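Local coordinates for indole-3-acetic acid-amido synthetase GH3.15 (Arabidopsis thaliana, PDB 6E1Q), which catalyses the ATP-dependent conjugation of the auxin precursor indole-3-butyric acid, and of the herbicide 2,4-DB, to glutamine, at residues A[300-305]-A[344-349]; A[307-312]-A[319-324]. One frame throughout, in Å; residues are numbered along the deposited sequence.

In the fold
Contact 1 ties the loop after strand 297-298 to the approach and start of strand 348-350; contact 2 packs helix 309-316 on strand 321-327. Along the chain contact 2 falls wholly between the two halves of contact 1, and the contact centres lie about 10 Å apart. They adjoin directly: Ile301 CG1 packs on Ser323 CB at 3.7 Å, Ile301 O meets Ile309 CD1 at 3.6 Å, and a probable hydroxyl-hydroxyl hydrogen bond joins Tyr348 to Ser323. Strand 297-298 and strands 321-327, 332-335 and 348-350 follow one another side by side. Contact 1 holds two ATP-site residues, Thr302 and Tyr348, while contact 2 lies on the strand that runs into the ATP-binding residues Phe325 to Glu330.

Contact 1: residues A[300-305]-A[344-349]; sequences IITGTM and SDVSYT
Thr302 meets Val346 and Tyr348 with its methyl group, and these two neighbours make the tight part of the contact. CG2 of Thr302 lies 3.7 Å from OH of Tyr348 and 4.1 Å from CG1 of Val346. With OG1 held between the backbone N and the carbonyl carbon (chi1 60°), the methyl is the branch turned to the valine. The threonine and tyrosine side chains approach from opposite directions, and the methyl reaches the phenol end obliquely. Val346, in contrast, runs across the threonine at about a right angle. No hydrogen bond joins the segments: OG1 of Thr302 stays 4.1 Å from OH of Tyr348, whose hydroxyl probably hydrogen-bonds Ser323 OG instead, though the modelled separation is very short. Both Thr302 and Tyr348 belong to the ATP-binding site.

Packing slackens beside this point. CD1 of Ile301 comes only to 4.4 Å from CG2 of Val346, although both residues are buried. Past Thr302 the chain turns away from the contact, and Met305 N bonds back to Thr302 O at 3.1 Å. On the other segment, Ser344 and Asp345 form the solvent side: OG of Ser344 donates to Asp345 OD1 at 3.1 Å, arriving from above the carboxylate plane.

Phe424 of strand 419-427 also touches Thr302, and the same strand pairs through Phe422 with the backbone of Tyr348. On the 300-305 side, Ile301 rests on Ala220 at the start of helix 220-243. Strand 348-350 itself runs antiparallel between strands 332-335 and 419-427.

Contact 2: residues A[307-312]-A[319-324]; sequences QYIPLL and LPLTSS
Leu312 and Leu321 lie alongside each other, pointing opposite ways, their branched ends in contact. CG of Leu312 sits 3.8 Å from CD2 of Leu321, and CD2 of Leu312 is equally spaced from both leucine methyls, 3.9 Å from CD1 and from CD2 of Leu321. The Leu312 side chain extends from the helix with CG anti to the backbone N (chi1 -179°), which carries its branch point out to the strand. Ile309, one helical turn earlier, offers CG2 to CD1 of Leu321 at a looser 4.3 Å, and Leu321 thereby spans two residues on one helix face. With an alanine in place of Leu312, both methyls of Leu321 would probably lose their closest partner across the contact, leaving a gap between helix and strand. Leu312 N bonds to Tyr308 O at 2.9 Å, and Phe223 of helix 220-243 packs on the Leu312 side chain. On the strand, Thr322 pairs through its backbone with Ile297 and Ser299. The contact lies inside a beta-alpha-beta unit: strand 297-298, helix 309-316 and the parallel neighbouring strand 321-327, within the N-terminal domain of this ANL-clan enzyme.

Contact 1: residues A[300-305]-A[344-349]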
loop_
_atom_site.group_PDB
_atom_site.type_symbol
_atom_site.label_atom_id
_atom_site.label_comp_id
_atom_site.label_asym_id
_atom_site.label_seq_id
_atom_site.Cartn_x
_atom_site.Cartn_y
_atom_site.Cartn_z
ATOM N N ILE A 300 3.154 0.582 -4.266
ATOM C CA ILE A 300 3.648 -0.345 -3.253
ATOM C C ILE A 300 3.693 -1.749 -3.853
ATOM O O ILE A 300 2.683 -2.261 -4.356
ATOM C CB ILE A 300 2.783 -0.281 -1.992
ATOM C CG1 ILE A 300 2.945 1.103 -1.352
ATOM C CG2 ILE A 300 3.176 -1.388 -1.010
ATOM C CD1 ILE A 300 1.913 1.394 -0.286
ATOM N N ILE A 301 4.877 -2.367 -3.823
ATOM C CA ILE A 301 5.106 -3.704 -4.350
ATOM C C ILE A 301 5.727 -4.630 -3.311
ATOM O O ILE A 301 6.222 -5.697 -3.662
ATOM C CB ILE A 301 5.988 -3.667 -5.615
ATOM C CG1 ILE A 301 7.343 -3.013 -5.293
ATOM C CG2 ILE A 301 5.256 -3.001 -6.766
ATOM C CD1 ILE A 301 8.184 -2.645 -6.526
ATOM N N THR A 302 5.742 -4.228 -2.049
ATOM C CA THR A 302 6.320 -5.020 -0.976
ATOM C C THR A 302 5.219 -5.680 -0.146
ATOM O O THR A 302 4.040 -5.321 -0.220
ATOM C CB THR A 302 7.197 -4.130 -0.084
ATOM O OG1 THR A 302 6.387 -3.077 0.465
ATOM C CG2 THR A 302 8.347 -3.518 -0.899
ATOM N N GLY A 303 5.623 -6.650 0.669
ATOM C CA GLY A 303 4.673 -7.296 1.559
ATOM C C GLY A 303 3.646 -8.084 0.766
ATOM O O GLY A 303 3.980 -8.799 -0.181
ATOM N N THR A 304 2.371 -7.929 1.142
ATOM C CA THR A 304 1.295 -8.617 0.433
ATOM C C THR A 304 1.278 -8.252 -1.047
ATOM O O THR A 304 0.923 -9.085 -1.889
ATOM C CB THR A 304 -0.061 -8.297 1.080
ATOM O OG1 THR A 304 -1.082 -9.148 0.522
ATOM C CG2 THR A 304 -0.437 -6.801 0.881
ATOM N N MET A 305 1.719 -7.038 -1.392
ATOM C CA MET A 305 1.656 -6.610 -2.783
ATOM C C MET A 305 2.709 -7.281 -3.648
ATOM O O MET A 305 2.588 -7.250 -4.879
ATOM C CB MET A 305 1.799 -5.092 -2.883
ATOM C CG MET A 305 0.610 -4.319 -2.292
ATOM S SD MET A 305 -0.945 -4.878 -3.069
ATOM C CE MET A 305 -2.136 -4.349 -1.840
ATOM N N SER A 344 12.163 -7.160 -5.799
ATOM C CA SER A 344 12.441 -7.988 -4.637
ATOM C C SER A 344 13.557 -7.429 -3.762
ATOM O O SER A 344 13.755 -7.940 -2.658
ATOM C CB SER A 344 12.812 -9.407 -5.080
ATOM O OG SER A 344 14.152 -9.447 -5.538
ATOM N N ASP A 345 14.302 -6.418 -4.219
ATOM C CA ASP A 345 15.430 -5.884 -3.457
ATOM C C ASP A 345 15.159 -4.488 -2.894
ATOM O O ASP A 345 16.106 -3.771 -2.543
ATOM C CB ASP A 345 16.691 -5.850 -4.316
ATOM C CG ASP A 345 17.024 -7.195 -4.919
ATOM O OD1 ASP A 345 16.679 -8.233 -4.310
ATOM O OD2 ASP A 345 17.639 -7.205 -6.003
ATOM N N VAL A 346 13.890 -4.088 -2.806
ATOM C CA VAL A 346 13.557 -2.754 -2.317
ATOM C C VAL A 346 13.965 -2.619 -0.851
ATOM O O VAL A 346 13.592 -3.440 -0.005
ATOM C CB VAL A 346 12.058 -2.481 -2.506
ATOM C CG1 VAL A 346 11.647 -1.267 -1.694
ATOM C CG2 VAL A 346 11.737 -2.291 -3.992
ATOM N N SER A 347 14.738 -1.577 -0.540
ATOM C CA SER A 347 15.048 -1.208 0.836
ATOM C C SER A 347 14.833 0.288 1.026
ATOM O O SER A 347 15.166 1.083 0.144
ATOM C CB SER A 347 16.494 -1.560 1.214
ATOM O OG SER A 347 16.565 -2.826 1.826
ATOM N N TYR A 348 14.329 0.673 2.199
ATOM C CA TYR A 348 13.987 2.064 2.490
ATOM C C TYR A 348 14.924 2.633 3.544
ATOM O O TYR A 348 15.077 2.060 4.630
ATOM C CB TYR A 348 12.542 2.172 2.961
ATOM C CG TYR A 348 11.529 1.638 1.979
ATOM C CD1 TYR A 348 11.192 2.364 0.834
ATOM C CD2 TYR A 348 10.868 0.434 2.215
ATOM C CE1 TYR A 348 10.228 1.893 -0.070
ATOM C CE2 TYR A 348 9.907 -0.057 1.321
ATOM C CZ TYR A 348 9.590 0.677 0.181
ATOM O OH TYR A 348 8.639 0.197 -0.700
ATOM N N THR A 349 15.545 3.757 3.222
ATOM C CA THR A 349 16.407 4.461 4.149
ATOM C C THR A 349 15.547 5.397 4.991
ATOM O O THR A 349 14.792 6.198 4.443
ATOM C CB THR A 349 17.445 5.259 3.369
ATOM O OG1 THR A 349 18.216 4.376 2.540
ATOM C CG2 THR A 349 18.368 6.009 4.321
#

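Contact 2: residues A[307-312]-A[319-324]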
loop_
_atom_site.group_PDB
_atom_site.type_symbol
_atom_site.label_atom_id
_atom_site.label_comp_id
_atom_site.label_asym_id
_atom_site.label_seq_id
_atom_site.Cartn_x
_atom_site.Cartn_y
_atom_site.Cartn_z
ATOM N N GLN A 307 2.972 -10.196 -4.276
ATOM C CA GLN A 307 2.330 -11.286 -4.997
ATOM C C GLN A 307 1.951 -10.897 -6.422
ATOM O O GLN A 307 1.894 -11.763 -7.299
ATOM C CB GLN A 307 1.076 -11.740 -4.250
ATOM C CG GLN A 307 1.357 -12.402 -2.895
ATOM C CD GLN A 307 2.079 -13.750 -3.021
ATOM O OE1 GLN A 307 1.778 -14.562 -3.913
ATOM N NE2 GLN A 307 3.027 -13.993 -2.119
ATOM N N TYR A 308 1.665 -9.619 -6.666
ATOM C CA TYR A 308 1.175 -9.155 -7.954
ATOM C C TYR A 308 2.292 -8.760 -8.905
ATOM O O TYR A 308 2.011 -8.375 -10.045
ATOM C CB TYR A 308 0.228 -7.973 -7.753
ATOM C CG TYR A 308 -0.900 -8.312 -6.794
ATOM C CD1 TYR A 308 -2.012 -9.028 -7.223
ATOM C CD2 TYR A 308 -0.826 -7.948 -5.438
ATOM C CE1 TYR A 308 -3.037 -9.366 -6.322
ATOM C CE2 TYR A 308 -1.846 -8.267 -4.531
ATOM C CZ TYR A 308 -2.942 -8.978 -4.973
ATOM O OH TYR A 308 -3.940 -9.299 -4.074
ATOM N N ILE A 309 3.540 -8.849 -8.465
ATOM C CA ILE A 309 4.644 -8.399 -9.310
ATOM C C ILE A 309 4.691 -9.156 -10.645
ATOM O O ILE A 309 4.771 -8.486 -11.685
ATOM C CB ILE A 309 5.975 -8.481 -8.527
ATOM C CG1 ILE A 309 6.037 -7.395 -7.458
ATOM C CG2 ILE A 309 7.168 -8.355 -9.463
ATOM C CD1 ILE A 309 7.242 -7.583 -6.522
ATOM N N PRO A 310 4.633 -10.486 -10.677
ATOM C CA PRO A 310 4.696 -11.156 -11.993
ATOM C C PRO A 310 3.605 -10.710 -12.947
ATOM O O PRO A 310 3.870 -10.498 -14.134
ATOM C CB PRO A 310 4.576 -12.648 -11.634
ATOM C CG PRO A 310 5.141 -12.743 -10.254
ATOM C CD PRO A 310 4.700 -11.463 -9.570
ATOM N N LEU A 311 2.380 -10.541 -12.457
ATOM C CA LEU A 311 1.301 -10.135 -13.345
ATOM C C LEU A 311 1.455 -8.680 -13.781
ATOM O O LEU A 311 1.236 -8.348 -14.955
ATOM C CB LEU A 311 -0.045 -10.356 -12.664
ATOM C CG LEU A 311 -1.236 -9.999 -13.551
ATOM C CD1 LEU A 311 -1.251 -10.831 -14.831
ATOM C CD2 LEU A 311 -2.527 -10.162 -12.761
ATOM N N LEU A 312 1.843 -7.798 -12.859
ATOM C CA LEU A 312 2.027 -6.402 -13.236
ATOM C C LEU A 312 3.175 -6.259 -14.229
ATOM O O LEU A 312 3.099 -5.449 -15.162
ATOM C CB LEU A 312 2.262 -5.549 -11.988
ATOM C CG LEU A 312 2.465 -4.046 -12.161
ATOM C CD1 LEU A 312 1.296 -3.443 -12.945
ATOM C CD2 LEU A 312 2.634 -3.352 -10.803
ATOM N N LEU A 319 8.500 -1.528 -18.436
ATOM C CA LEU A 319 8.582 -0.357 -17.569
ATOM C C LEU A 319 8.989 -0.814 -16.171
ATOM O O LEU A 319 8.400 -1.769 -15.643
ATOM C CB LEU A 319 7.260 0.387 -17.498
ATOM C CG LEU A 319 6.809 0.995 -18.821
ATOM C CD1 LEU A 319 5.452 1.644 -18.653
ATOM C CD2 LEU A 319 7.850 1.990 -19.266
ATOM N N PRO A 320 10.001 -0.205 -15.559
ATOM C CA PRO A 320 10.417 -0.668 -14.233
ATOM C C PRO A 320 9.343 -0.360 -13.201
ATOM O O PRO A 320 8.731 0.711 -13.208
ATOM C CB PRO A 320 11.718 0.104 -13.972
ATOM C CG PRO A 320 11.666 1.279 -14.873
ATOM C CD PRO A 320 10.868 0.874 -16.075
ATOM N N LEU A 321 9.070 -1.341 -12.350
ATOM C CA LEU A 321 8.178 -1.123 -11.220
ATOM C C LEU A 321 8.992 -0.508 -10.097
ATOM O O LEU A 321 9.974 -1.109 -9.639
ATOM C CB LEU A 321 7.538 -2.431 -10.766
ATOM C CG LEU A 321 6.989 -3.347 -11.858
ATOM C CD1 LEU A 321 6.365 -4.565 -11.211
ATOM C CD2 LEU A 321 5.976 -2.607 -12.730
ATOM N N THR A 322 8.615 0.691 -9.671
ATOM C CA THR A 322 9.352 1.364 -8.613
ATOM C C THR A 322 8.487 1.499 -7.366
ATOM O O THR A 322 7.264 1.611 -7.442
ATOM C CB THR A 322 9.853 2.746 -9.062
ATOM O OG1 THR A 322 8.742 3.575 -9.436
ATOM C CG2 THR A 322 10.790 2.602 -10.250
ATOM N N SER A 323 9.143 1.467 -6.209
ATOM C CA SER A 323 8.502 1.718 -4.921
ATOM C C SER A 323 9.451 2.658 -4.182
ATOM O O SER A 323 10.483 2.234 -3.648
ATOM C CB SER A 323 8.240 0.420 -4.157
ATOM O OG SER A 323 7.652 0.682 -2.889
ATOM N N SER A 324 9.101 3.936 -4.165
ATOM C CA SER A 324 10.018 4.976 -3.722
ATOM C C SER A 324 9.860 5.356 -2.258
ATOM O O SER A 324 10.784 5.951 -1.694
ATOM C CB SER A 324 9.815 6.237 -4.563
ATOM O OG SER A 324 10.170 5.985 -5.901
#